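Side-chain contacts in ABC-type amino acid transport system, periplasmic component (Caldanaerobacter subterraneus subsp. tengcongensis MB4, PDB 4YMX), which probably captures arginine and related basic amino acids outside the membrane, as the substrate-binding protein of an amino acid ABC transporter: residues 82-87 / 98-103; 74-79 / 234-239; 121-126 / 239-244; 94-99 / 115-120. All blocks are in the same frame, centred on the assembly; numbering follows the deposited sequence.

Contact 1: residues 82-87 / 98-103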
loop_
_atom_site.group_PDB
_atom_site.type_symbol
_atom_site.label_atom_id
_atom_site.label_comp_id
_atom_site.label_asym_id
_atom_site.label_seq_id
_atom_site.Cartn_x
_atom_site.Cartn_y
_atom_site.Cartn_z
ATOM N N GLU A 82 -16.059 5.165 -8.740
ATOM C CA GLU A 82 -16.482 5.170 -7.348
ATOM C C GLU A 82 -15.430 4.440 -6.534
ATOM O O GLU A 82 -14.951 3.376 -6.936
ATOM C CB GLU A 82 -17.860 4.516 -7.188
ATOM C CG GLU A 82 -18.994 5.403 -7.719
ATOM C CD GLU A 82 -20.383 4.804 -7.540
ATOM O OE1 GLU A 82 -21.373 5.493 -7.889
ATOM O OE2 GLU A 82 -20.502 3.658 -7.063
ATOM N N ILE A 83 -15.068 5.014 -5.392
ATOM C CA ILE A 83 -14.070 4.417 -4.521
ATOM C C ILE A 83 -14.717 3.948 -3.223
ATOM O O ILE A 83 -15.451 4.709 -2.574
ATOM C CB ILE A 83 -12.964 5.427 -4.177
ATOM C CG1 ILE A 83 -12.344 6.008 -5.445
ATOM C CG2 ILE A 83 -11.889 4.768 -3.325
ATOM C CD1 ILE A 83 -11.384 7.140 -5.167
ATOM N N LYS A 84 -14.450 2.699 -2.849
ATOM C CA LYS A 84 -14.827 2.191 -1.531
ATOM C C LYS A 84 -13.579 2.042 -0.667
ATOM O O LYS A 84 -12.672 1.280 -1.008
ATOM C CB LYS A 84 -15.533 0.840 -1.648
ATOM C CG LYS A 84 -16.891 0.872 -2.348
ATOM C CD LYS A 84 -17.509 -0.518 -2.355
ATOM C CE LYS A 84 -18.887 -0.530 -2.999
ATOM N NZ LYS A 84 -19.475 -1.907 -3.024
ATOM N N ASP A 85 -13.542 2.762 0.447
ATOM C CA ASP A 85 -12.441 2.661 1.405
ATOM C C ASP A 85 -12.764 1.571 2.423
ATOM O O ASP A 85 -13.857 1.546 3.011
ATOM C CB ASP A 85 -12.231 4.013 2.085
ATOM C CG ASP A 85 -10.981 4.068 2.935
ATOM O OD1 ASP A 85 -10.848 5.047 3.696
ATOM O OD2 ASP A 85 -10.134 3.157 2.858
ATOM N N MET A 86 -11.842 0.627 2.581
ATOM C CA MET A 86 -12.019 -0.473 3.516
ATOM C C MET A 86 -10.663 -0.933 4.048
ATOM O O MET A 86 -9.613 -0.583 3.492
ATOM C CB MET A 86 -12.740 -1.642 2.834
ATOM C CG MET A 86 -11.913 -2.316 1.747
ATOM S SD MET A 86 -12.843 -3.547 0.819
ATOM C CE MET A 86 -13.879 -2.486 -0.167
ATOM N N ASP A 87 -10.693 -1.719 5.119
ATOM C CA ASP A 87 -9.478 -2.325 5.651
ATOM C C ASP A 87 -8.764 -3.104 4.556
ATOM O O ASP A 87 -9.412 -3.789 3.766
ATOM C CB ASP A 87 -9.808 -3.267 6.810
ATOM C CG ASP A 87 -10.378 -2.546 8.020
ATOM O OD1 ASP A 87 -10.118 -1.340 8.203
ATOM O OD2 ASP A 87 -11.083 -3.210 8.806
ATOM N N GLY A 98 -17.156 -9.616 -5.950
ATOM C CA GLY A 98 -17.730 -8.688 -6.909
ATOM C C GLY A 98 -18.239 -7.392 -6.310
ATOM O O GLY A 98 -18.968 -6.646 -6.968
ATOM N N ARG A 99 -17.856 -7.115 -5.066
ATOM C CA ARG A 99 -18.247 -5.870 -4.409
ATOM C C ARG A 99 -17.445 -4.674 -4.933
ATOM O O ARG A 99 -17.855 -3.526 -4.769
ATOM C CB ARG A 99 -18.103 -5.984 -2.888
ATOM C CG ARG A 99 -19.054 -7.000 -2.249
ATOM C CD ARG A 99 -19.148 -6.807 -0.741
ATOM N NE ARG A 99 -17.899 -7.149 -0.067
ATOM C CZ ARG A 99 -17.602 -8.365 0.382
ATOM N NH1 ARG A 99 -18.463 -9.363 0.236
ATOM N NH2 ARG A 99 -16.442 -8.584 0.986
ATOM N N VAL A 100 -16.294 -4.951 -5.543
ATOM C CA VAL A 100 -15.537 -3.934 -6.279
ATOM C C VAL A 100 -15.090 -4.577 -7.588
ATOM O O VAL A 100 -15.049 -5.808 -7.690
ATOM C CB VAL A 100 -14.291 -3.398 -5.505
ATOM C CG1 VAL A 100 -14.686 -2.784 -4.176
ATOM C CG2 VAL A 100 -13.264 -4.496 -5.306
ATOM N N ASP A 101 -14.766 -3.753 -8.582
ATOM C CA ASP A 101 -14.307 -4.243 -9.881
ATOM C C ASP A 101 -12.786 -4.351 -9.977
ATOM O O ASP A 101 -12.255 -5.158 -10.736
ATOM C CB ASP A 101 -14.795 -3.320 -10.998
ATOM C CG ASP A 101 -16.297 -3.172 -11.023
ATOM O OD1 ASP A 101 -16.994 -4.205 -10.952
ATOM O OD2 ASP A 101 -16.780 -2.025 -11.113
ATOM N N MET A 102 -12.085 -3.513 -9.222
ATOM C CA MET A 102 -10.636 -3.538 -9.206
ATOM C C MET A 102 -10.152 -3.026 -7.867
ATOM O O MET A 102 -10.881 -2.323 -7.156
ATOM C CB MET A 102 -10.034 -2.705 -10.351
ATOM C CG MET A 102 -10.286 -1.210 -10.240
ATOM S SD MET A 102 -9.552 -0.331 -11.629
ATOM C CE MET A 102 -10.156 1.330 -11.341
ATOM N N VAL A 103 -8.927 -3.405 -7.526
ATOM C CA VAL A 103 -8.283 -2.914 -6.322
ATOM C C VAL A 103 -6.977 -2.241 -6.713
ATOM O O VAL A 103 -6.159 -2.813 -7.438
ATOM C CB VAL A 103 -8.000 -4.050 -5.316
ATOM C CG1 VAL A 103 -7.026 -3.589 -4.232
ATOM C CG2 VAL A 103 -9.302 -4.569 -4.708
#

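Contact 2: residues 74-79 / 234-239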
loop_
_atom_site.group_PDB
_atom_site.type_symbol
_atom_site.label_atom_id
_atom_site.label_comp_id
_atom_site.label_asym_id
_atom_site.label_seq_id
_atom_site.Cartn_x
_atom_site.Cartn_y
_atom_site.Cartn_z
ATOM N N ALA A 74 -10.659 4.933 -15.402
ATOM C CA ALA A 74 -12.065 5.305 -15.540
ATOM C C ALA A 74 -12.279 6.137 -16.800
ATOM O O ALA A 74 -13.284 5.964 -17.492
ATOM C CB ALA A 74 -12.540 6.058 -14.322
ATOM N N LYS A 75 -11.336 7.028 -17.100
ATOM C CA LYS A 75 -11.448 7.883 -18.280
ATOM C C LYS A 75 -11.321 7.110 -19.590
ATOM O O LYS A 75 -12.056 7.387 -20.551
ATOM C CB LYS A 75 -10.469 9.052 -18.211
ATOM C CG LYS A 75 -10.916 10.114 -17.223
ATOM C CD LYS A 75 -10.217 11.444 -17.453
ATOM C CE LYS A 75 -10.481 12.409 -16.307
ATOM N NZ LYS A 75 -9.230 12.693 -15.551
ATOM N N LYS A 76 -10.420 6.132 -19.625
ATOM C CA LYS A 76 -10.308 5.239 -20.778
ATOM C C LYS A 76 -11.611 4.484 -21.020
ATOM O O LYS A 76 -12.049 4.317 -22.163
ATOM C CB LYS A 76 -9.162 4.246 -20.569
ATOM C CG LYS A 76 -8.892 3.329 -21.755
ATOM C CD LYS A 76 -8.474 4.097 -23.002
ATOM C CE LYS A 76 -7.956 3.136 -24.064
ATOM N NZ LYS A 76 -7.480 3.839 -25.285
ATOM N N LEU A 77 -12.243 4.041 -19.940
ATOM C CA LEU A 77 -13.484 3.279 -20.050
ATOM C C LEU A 77 -14.707 4.164 -20.304
ATOM O O LEU A 77 -15.765 3.663 -20.690
ATOM C CB LEU A 77 -13.709 2.457 -18.778
ATOM C CG LEU A 77 -12.745 1.300 -18.495
ATOM C CD1 LEU A 77 -12.924 0.822 -17.060
ATOM C CD2 LEU A 77 -12.976 0.153 -19.466
ATOM N N GLY A 78 -14.561 5.471 -20.082
ATOM C CA GLY A 78 -15.666 6.410 -20.214
ATOM C C GLY A 78 -16.728 6.223 -19.146
ATOM O O GLY A 78 -17.927 6.337 -19.422
ATOM N N VAL A 79 -16.294 5.936 -17.921
ATOM C CA VAL A 79 -17.222 5.697 -16.822
ATOM C C VAL A 79 -16.862 6.524 -15.592
ATOM O O VAL A 79 -15.759 7.069 -15.492
ATOM C CB VAL A 79 -17.260 4.205 -16.410
ATOM C CG1 VAL A 79 -17.759 3.334 -17.563
ATOM C CG2 VAL A 79 -15.884 3.745 -15.955
ATOM N N LEU A 234 -8.732 -6.342 -17.152
ATOM C CA LEU A 234 -7.288 -6.466 -17.002
ATOM C C LEU A 234 -6.549 -5.900 -18.210
ATOM O O LEU A 234 -5.556 -5.190 -18.060
ATOM C CB LEU A 234 -6.886 -7.924 -16.779
ATOM C CG LEU A 234 -5.392 -8.144 -16.527
ATOM C CD1 LEU A 234 -4.947 -7.355 -15.308
ATOM C CD2 LEU A 234 -5.106 -9.631 -16.355
ATOM N N ASP A 235 -7.048 -6.189 -19.408
ATOM C CA ASP A 235 -6.390 -5.712 -20.620
ATOM C C ASP A 235 -6.422 -4.192 -20.708
ATOM O O ASP A 235 -5.416 -3.565 -21.064
ATOM C CB ASP A 235 -7.013 -6.341 -21.870
ATOM C CG ASP A 235 -6.571 -7.778 -22.086
ATOM O OD1 ASP A 235 -5.611 -8.234 -21.428
ATOM O OD2 ASP A 235 -7.194 -8.457 -22.931
ATOM N N VAL A 236 -7.567 -3.599 -20.377
ATOM C CA VAL A 236 -7.673 -2.143 -20.330
ATOM C C VAL A 236 -6.715 -1.548 -19.294
ATOM O O VAL A 236 -6.039 -0.555 -19.577
ATOM C CB VAL A 236 -9.120 -1.669 -20.054
ATOM C CG1 VAL A 236 -9.155 -0.170 -19.797
ATOM C CG2 VAL A 236 -10.043 -2.039 -21.228
ATOM N N VAL A 237 -6.649 -2.150 -18.111
ATOM C CA VAL A 237 -5.755 -1.654 -17.070
ATOM C C VAL A 237 -4.306 -1.688 -17.550
ATOM O O VAL A 237 -3.565 -0.706 -17.390
ATOM C CB VAL A 237 -5.917 -2.436 -15.742
ATOM C CG1 VAL A 237 -4.815 -2.058 -14.746
ATOM C CG2 VAL A 237 -7.278 -2.156 -15.140
ATOM N N ASN A 238 -3.897 -2.777 -18.140
ATOM C CA ASN A 238 -2.547 -2.887 -18.634
ATOM C C ASN A 238 -2.257 -1.909 -19.742
ATOM O O ASN A 238 -1.209 -1.373 -19.772
ATOM C CB ASN A 238 -2.233 -4.308 -19.093
ATOM C CG ASN A 238 -1.866 -5.212 -17.964
ATOM O OD1 ASN A 238 -1.373 -4.789 -16.962
ATOM N ND2 ASN A 238 -2.074 -6.459 -18.171
ATOM N N GLU A 239 -3.223 -1.688 -20.619
ATOM C CA GLU A 239 -3.076 -0.679 -21.669
ATOM C C GLU A 239 -2.918 0.725 -21.086
ATOM O O GLU A 239 -2.101 1.515 -21.557
ATOM C CB GLU A 239 -4.272 -0.715 -22.632
ATOM C CG GLU A 239 -4.352 -1.957 -23.519
ATOM C CD GLU A 239 -5.620 -2.000 -24.359
ATOM O OE1 GLU A 239 -6.138 -0.922 -24.724
ATOM O OE2 GLU A 239 -6.105 -3.115 -24.651
#

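Contact 3: residues 121-126 / 239-244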
loop_
_atom_site.group_PDB
_atom_site.type_symbol
_atom_site.label_atom_id
_atom_site.label_comp_id
_atom_site.label_asym_id
_atom_site.label_seq_id
_atom_site.Cartn_x
_atom_site.Cartn_y
_atom_site.Cartn_z
ATOM N N ASP A 121 0.393 -5.576 -14.893
ATOM C CA ASP A 121 1.818 -5.303 -14.852
ATOM C C ASP A 121 2.111 -4.405 -13.654
ATOM O O ASP A 121 1.240 -3.648 -13.201
ATOM C CB ASP A 121 2.250 -4.598 -16.139
ATOM C CG ASP A 121 2.096 -5.475 -17.367
ATOM O OD1 ASP A 121 2.438 -6.673 -17.290
ATOM O OD2 ASP A 121 1.657 -4.956 -18.414
ATOM N N LEU A 122 3.331 -4.487 -13.134
ATOM C CA LEU A 122 3.741 -3.594 -12.051
ATOM C C LEU A 122 3.701 -2.138 -12.513
ATOM O O LEU A 122 4.048 -1.828 -13.662
ATOM C CB LEU A 122 5.153 -3.928 -11.568
ATOM C CG LEU A 122 5.365 -5.261 -10.861
ATOM C CD1 LEU A 122 6.845 -5.509 -10.693
ATOM C CD2 LEU A 122 4.686 -5.252 -9.507
ATOM N N TYR A 123 3.280 -1.240 -11.624
ATOM C CA TYR A 123 3.284 0.186 -11.947
ATOM C C TYR A 123 4.171 1.010 -11.001
ATOM O O TYR A 123 4.343 2.216 -11.204
ATOM C CB TYR A 123 1.858 0.762 -11.994
ATOM C CG TYR A 123 1.142 0.725 -10.667
ATOM C CD1 TYR A 123 1.397 1.683 -9.689
ATOM C CD2 TYR A 123 0.209 -0.267 -10.384
ATOM C CE1 TYR A 123 0.754 1.644 -8.469
ATOM C CE2 TYR A 123 -0.449 -0.299 -9.159
ATOM C CZ TYR A 123 -0.166 0.657 -8.211
ATOM O OH TYR A 123 -0.799 0.624 -6.991
ATOM N N TYR A 124 4.718 0.374 -9.964
ATOM C CA TYR A 124 5.681 1.037 -9.091
ATOM C C TYR A 124 6.446 0.008 -8.276
ATOM O O TYR A 124 5.918 -1.052 -7.976
ATOM C CB TYR A 124 4.987 2.058 -8.175
ATOM C CG TYR A 124 5.886 3.226 -7.811
ATOM C CD1 TYR A 124 6.357 4.087 -8.787
ATOM C CD2 TYR A 124 6.263 3.460 -6.500
ATOM C CE1 TYR A 124 7.186 5.153 -8.473
ATOM C CE2 TYR A 124 7.103 4.520 -6.171
ATOM C CZ TYR A 124 7.552 5.365 -7.163
ATOM O OH TYR A 124 8.384 6.426 -6.863
ATOM N N ASP A 125 7.686 0.308 -7.912
ATOM C CA ASP A 125 8.470 -0.597 -7.097
ATOM C C ASP A 125 8.115 -0.321 -5.628
ATOM O O ASP A 125 7.425 0.654 -5.314
ATOM C CB ASP A 125 9.961 -0.384 -7.378
ATOM C CG ASP A 125 10.838 -1.471 -6.783
ATOM O OD1 ASP A 125 10.320 -2.558 -6.426
ATOM O OD2 ASP A 125 12.063 -1.240 -6.686
ATOM N N SER A 126 8.560 -1.182 -4.725
ATOM C CA SER A 126 8.430 -0.885 -3.300
ATOM C C SER A 126 9.495 -1.616 -2.495
ATOM O O SER A 126 10.114 -2.578 -2.979
ATOM C CB SER A 126 7.027 -1.230 -2.767
ATOM O OG SER A 126 6.777 -2.622 -2.842
ATOM N N GLU A 239 -3.223 -1.688 -20.619
ATOM C CA GLU A 239 -3.076 -0.679 -21.669
ATOM C C GLU A 239 -2.918 0.725 -21.086
ATOM O O GLU A 239 -2.101 1.515 -21.557
ATOM C CB GLU A 239 -4.272 -0.715 -22.632
ATOM C CG GLU A 239 -4.352 -1.957 -23.519
ATOM C CD GLU A 239 -5.620 -2.000 -24.359
ATOM O OE1 GLU A 239 -6.138 -0.922 -24.724
ATOM O OE2 GLU A 239 -6.105 -3.115 -24.651
ATOM N N VAL A 240 -3.706 1.044 -20.065
ATOM C CA VAL A 240 -3.650 2.375 -19.459
ATOM C C VAL A 240 -2.319 2.601 -18.750
ATOM O O VAL A 240 -1.717 3.667 -18.887
ATOM C CB VAL A 240 -4.833 2.599 -18.485
ATOM C CG1 VAL A 240 -4.612 3.845 -17.638
ATOM C CG2 VAL A 240 -6.139 2.685 -19.272
ATOM N N ILE A 241 -1.852 1.599 -18.010
ATOM C CA ILE A 241 -0.546 1.703 -17.359
ATOM C C ILE A 241 0.549 1.913 -18.403
ATOM O O ILE A 241 1.402 2.784 -18.245
ATOM C CB ILE A 241 -0.227 0.476 -16.495
ATOM C CG1 ILE A 241 -1.205 0.408 -15.323
ATOM C CG2 ILE A 241 1.222 0.534 -15.991
ATOM C CD1 ILE A 241 -1.132 -0.893 -14.550
ATOM N N LYS A 242 0.509 1.134 -19.478
ATOM C CA LYS A 242 1.490 1.302 -20.550
ATOM C C LYS A 242 1.402 2.692 -21.170
ATOM O O LYS A 242 2.427 3.348 -21.388
ATOM C CB LYS A 242 1.317 0.211 -21.611
ATOM C CG LYS A 242 2.200 -1.003 -21.377
ATOM C CD LYS A 242 2.295 -1.874 -22.628
ATOM C CE LYS A 242 3.250 -3.046 -22.426
ATOM N NZ LYS A 242 4.685 -2.639 -22.468
ATOM N N GLU A 243 0.195 3.165 -21.457
ATOM C CA GLU A 243 0.069 4.481 -22.077
ATOM C C GLU A 243 0.486 5.616 -21.139
ATOM O O GLU A 243 1.073 6.603 -21.583
ATOM C CB GLU A 243 -1.336 4.698 -22.645
ATOM C CG GLU A 243 -1.568 6.061 -23.293
ATOM C CD GLU A 243 -0.698 6.325 -24.522
ATOM O OE1 GLU A 243 -0.748 7.467 -25.014
ATOM O OE2 GLU A 243 0.019 5.411 -25.000
ATOM N N LEU A 244 0.206 5.478 -19.846
ATOM C CA LEU A 244 0.706 6.456 -18.881
ATOM C C LEU A 244 2.226 6.542 -18.969
ATOM O O LEU A 244 2.799 7.631 -19.063
ATOM C CB LEU A 244 0.292 6.077 -17.450
ATOM C CG LEU A 244 -1.176 6.280 -17.084
ATOM C CD1 LEU A 244 -1.448 5.698 -15.699
ATOM C CD2 LEU A 244 -1.556 7.754 -17.140
#

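Contact 4: residues 94-99 / 115-120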
loop_
_atom_site.group_PDB
_atom_site.type_symbol
_atom_site.label_atom_id
_atom_site.label_comp_id
_atom_site.label_asym_id
_atom_site.label_seq_id
_atom_site.Cartn_x
_atom_site.Cartn_y
_atom_site.Cartn_z
ATOM N N ALA A 94 -13.362 -8.644 -1.152
ATOM C CA ALA A 94 -14.344 -7.801 -1.825
ATOM C C ALA A 94 -14.297 -7.993 -3.341
ATOM O O ALA A 94 -15.331 -8.033 -4.009
ATOM C CB ALA A 94 -14.136 -6.333 -1.454
ATOM N N LEU A 95 -13.091 -8.127 -3.881
ATOM C CA LEU A 95 -12.905 -8.305 -5.309
ATOM C C LEU A 95 -13.448 -9.666 -5.747
ATOM O O LEU A 95 -14.129 -9.775 -6.774
ATOM C CB LEU A 95 -11.421 -8.157 -5.637
ATOM C CG LEU A 95 -10.964 -8.114 -7.085
ATOM C CD1 LEU A 95 -11.657 -6.992 -7.839
ATOM C CD2 LEU A 95 -9.449 -7.949 -7.129
ATOM N N GLN A 96 -13.177 -10.696 -4.950
ATOM C CA GLN A 96 -13.683 -12.040 -5.231
ATOM C C GLN A 96 -15.203 -12.085 -5.212
ATOM O O GLN A 96 -15.819 -12.811 -5.996
ATOM C CB GLN A 96 -13.143 -13.045 -4.214
ATOM C CG GLN A 96 -11.658 -13.302 -4.298
ATOM C CD GLN A 96 -11.190 -14.233 -3.197
ATOM O OE1 GLN A 96 -11.166 -13.867 -2.020
ATOM N NE2 GLN A 96 -10.823 -15.451 -3.578
ATOM N N ALA A 97 -15.799 -11.313 -4.308
ATOM C CA ALA A 97 -17.247 -11.268 -4.155
ATOM C C ALA A 97 -17.936 -10.359 -5.167
ATOM O O ALA A 97 -19.168 -10.324 -5.227
ATOM C CB ALA A 97 -17.616 -10.847 -2.737
ATOM N N GLY A 98 -17.156 -9.616 -5.950
ATOM C CA GLY A 98 -17.730 -8.688 -6.909
ATOM C C GLY A 98 -18.239 -7.392 -6.310
ATOM O O GLY A 98 -18.968 -6.646 -6.968
ATOM N N ARG A 99 -17.856 -7.115 -5.066
ATOM C CA ARG A 99 -18.247 -5.870 -4.409
ATOM C C ARG A 99 -17.445 -4.674 -4.933
ATOM O O ARG A 99 -17.855 -3.526 -4.769
ATOM C CB ARG A 99 -18.103 -5.984 -2.888
ATOM C CG ARG A 99 -19.054 -7.000 -2.249
ATOM C CD ARG A 99 -19.148 -6.807 -0.741
ATOM N NE ARG A 99 -17.899 -7.149 -0.067
ATOM C CZ ARG A 99 -17.602 -8.365 0.382
ATOM N NH1 ARG A 99 -18.463 -9.363 0.236
ATOM N NH2 ARG A 99 -16.442 -8.584 0.986
ATOM N N LYS A 115 -3.266 -16.804 -7.036
ATOM C CA LYS A 115 -4.154 -17.966 -7.055
ATOM C C LYS A 115 -5.609 -17.524 -6.974
ATOM O O LYS A 115 -6.512 -18.247 -7.407
ATOM C CB LYS A 115 -3.856 -18.904 -5.884
ATOM C CG LYS A 115 -2.421 -19.414 -5.823
ATOM C CD LYS A 115 -2.217 -20.264 -4.576
ATOM C CE LYS A 115 -0.923 -21.051 -4.646
ATOM N NZ LYS A 115 -0.705 -21.858 -3.413
ATOM N N SER A 116 -5.834 -16.333 -6.422
ATOM C CA SER A 116 -7.189 -15.865 -6.109
ATOM C C SER A 116 -7.694 -14.760 -7.032
ATOM O O SER A 116 -8.878 -14.721 -7.370
ATOM C CB SER A 116 -7.259 -15.381 -4.657
ATOM O OG SER A 116 -6.999 -16.449 -3.759
ATOM N N VAL A 117 -6.802 -13.841 -7.409
ATOM C CA VAL A 117 -7.151 -12.717 -8.275
ATOM C C VAL A 117 -6.091 -12.557 -9.369
ATOM O O VAL A 117 -5.038 -13.190 -9.316
ATOM C CB VAL A 117 -7.298 -11.397 -7.477
ATOM C CG1 VAL A 117 -8.389 -11.521 -6.415
ATOM C CG2 VAL A 117 -5.961 -10.992 -6.847
ATOM N N ASP A 118 -6.373 -11.720 -10.366
ATOM C CA ASP A 118 -5.410 -11.460 -11.431
ATOM C C ASP A 118 -4.785 -10.077 -11.256
ATOM O O ASP A 118 -5.456 -9.129 -10.849
ATOM C CB ASP A 118 -6.083 -11.543 -12.804
ATOM C CG ASP A 118 -6.457 -12.957 -13.192
ATOM O OD1 ASP A 118 -5.838 -13.907 -12.675
ATOM O OD2 ASP A 118 -7.365 -13.114 -14.030
ATOM N N PHE A 119 -3.506 -9.964 -11.592
ATOM C CA PHE A 119 -2.787 -8.701 -11.438
ATOM C C PHE A 119 -2.308 -8.120 -12.754
ATOM O O PHE A 119 -1.905 -8.841 -13.677
ATOM C CB PHE A 119 -1.585 -8.861 -10.506
ATOM C CG PHE A 119 -1.956 -9.005 -9.065
ATOM C CD1 PHE A 119 -2.145 -7.883 -8.267
ATOM C CD2 PHE A 119 -2.116 -10.262 -8.505
ATOM C CE1 PHE A 119 -2.490 -8.020 -6.922
ATOM C CE2 PHE A 119 -2.457 -10.406 -7.169
ATOM C CZ PHE A 119 -2.647 -9.279 -6.376
ATOM N N SER A 120 -2.342 -6.796 -12.819
ATOM C CA SER A 120 -1.744 -6.061 -13.921
ATOM C C SER A 120 -0.230 -6.136 -13.866
ATOM O O SER A 120 0.363 -6.663 -12.919
ATOM C CB SER A 120 -2.168 -4.597 -13.835
ATOM O OG SER A 120 -1.470 -3.951 -12.771
HETATM O O HOH W 1 -11.009 -16.264 -6.259
#

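Contact 1: residues 82-87 / 98-103
K84 lies across V100 and makes a hydrogen bond from NZ to R99 O, 2.9 Å away. Its CG sits beside the backbone N and the chain beyond is fully extended, which carries NZ to that carbonyl. The C=O...NZ angle is 142°, and NZ stands 16° from the carbonyl plane. Lysine suits this exposed position because its long chain can lean on a hydrophobic neighbour before ending in a charge: its CD is 4.1 Å from V100 CG1. The same methyl receives a second visitor, M86 CE, also 4.1 Å from V100 CG1, the two side chains meeting tip to tip. The M86 chain leaves between N and the carbonyl carbon (chi1 67°) and bends at its thioether, turning CE toward V100. A flexible, unbranched residue fits here, since M86 also rests on L91 and A94 of helix 91-96, while buried V100 packs against L95. The contact thus joins the end of edge strand 80-85 to the loop that follows the Schellman turn at G98. Chemically, the ammonium gives one charged hydrogen bond to the loop carbonyl, and the apolar carbons add weak packing beside it.

Contact 2: residues 74-79 / 234-239
The carboxylate of E239 is the flat group that meets the other segment, and it does so lightly: K76 CE comes within 4.5 Å of E239 OE1. No aromatic ring takes part on either side. K76 NZ remains 5.0 Å from E239 OE1, too far for a salt bridge, so the opposite charges can offer at most a modest, solvent-weakened attraction.

The substance of the contact is V236, whose two methyls project from helix 231-247 toward the last turn of helix 65-77. V236 CG1 lies 3.8 Å from L77 CD2 and 4.0 Å from K76 CG, and V236 CG2 also approaches L77 CD2, at 4.1 Å. L77 starts off to one side, but its end comes nearer, and the CD2 branch, not the extended CD1, lies on the valine. In K76, CG is opposite the backbone N (chi1 -176°), and the bend at chi2 (62°) leaves CG against V236 CG1; CE is the atom nearest E239, with NZ farther off. A compact branched residue suits the point where the two helices meet, and lysine and glutamate suit its exposed margin.

Helix 65-77 ends here in a Schellman motif with G78 at positive phi, V79 N bonding back to A74 O at 3.0 Å. Strand 80-85 follows, parallel beside strand 38-43 as in a beta-alpha-beta crossover, with a small antiparallel sheet inserted before the helix; L77, A74 and V79 all touch I39. The partner helix lies alongside, L77 also touching L233 and K76 touching V240, and rests through L234 and V237 on strands 117-124 and 222-227.

Contact 3: residues 121-126 / 239-244
This is helix-on-sheet packing, in which I241 of helix 231-247 settles onto D121, L122 and Y123 at the edge of the five-stranded sheet in the lobe that holds both segments. The axes of helix 239-244 and the weakly bonded strand 121-124 come within 9.4 Å and run at 44° to each other, and I241 makes the closest side-chain touches across the interval.

I241 divides its work between two branches. CG2, set opposite the backbone N, meets Y123 CB at 4.1 Å and reaches 4.4 Å from L122 O. The longer arm carries CD1 to 3.9 Å from D121 O and approaches the tyrosine ring obliquely. Y123 begins by pointing at the helix, but with chi1 at 64° its ring turns away and runs between the sheet and helix 65-77, against V224, I69 and I104, its hydroxyl making a weak hydrogen bond to D66. Branched isoleucine is apt because it covers backbone and side chain at once; tyrosine is apt because a greasy ring can be buried while its OH still finds a polar partner.

Polar links border this apolar patch. N238 OD1 accepts from D121 N, and K245 NZ donates to L122 O, both from the same helix. D121 OD2 and K242 NZ stay 5.6 Å apart, so their charges may attract over a distance but do not pair. The chemistry is therefore layered: I241 packs in the gap between helix and strand, while amide and ammonium groups of the helix satisfy backbone atoms of a sheet edge whose own strand bonding is weak.

Contact 4: residues 94-99 / 115-120
L95 and V117 form the tight half of this contact, both buried, with L95 CD2 3.8 Å from V117 CG1 and 4.1 Å from V117 CB. The leucine CG lies opposite its backbone N (chi1 -172°), and chi2 of 57° turns CD1 aside and leaves CD2 as the extended branch, reaching from helix 91-96 to the start of strand 117-124. Leucine suits a helix facing a sheet, and L95 also touches A225 of the adjoining strand. Beta-branched V117 is at home in a strand and offers a compact methyl surface.

One residue along, the packing gives way to solvent. Q96 sets out to one side, extends past CG, and brings its amide to S116, NE2 lying 3.7 Å from S116 CB. Its CG adds a looser touch on V117 CG1 at 4.3 Å. A water molecule mediates the polar link: it accepts from Q96 NE2 at 2.8 Å and donates to S116 O at 2.9 Å. Glutamine fits this exposed rim because its stem can lie on carbon while its amide meets water; S116, which is small, offers CB to the amide and its carbonyl to the water. Dispersion thus holds the inner side, whereas the outer side adds a water-mediated, probably more yielding link.

In the fold
All four contacts belong to the lobe built on the sheet ordered 80-85, 38-43, 102-103, 222-227, 117-124. Contacts 1 and 4, centres 10 Å apart, share G98 and R99; contact 4 uses helix 91-96, and contact 1 joins the strands before and after it. Contacts 2 and 3, 12 Å apart, follow one another along helix 231-247 and share E239. Strand 117-124 runs from contact 4 to contact 3, 18 Å away. Along the chain, contacts 1 and 4 are nested within the loop closed by contact 2, whose segments alternate with those of contact 3. Helix 231-247 thus packs against elements from the first half of the sequence. M86, Y123 and V117 lie about 8 to 10 Å from the bound arginine, near its pocket without forming it.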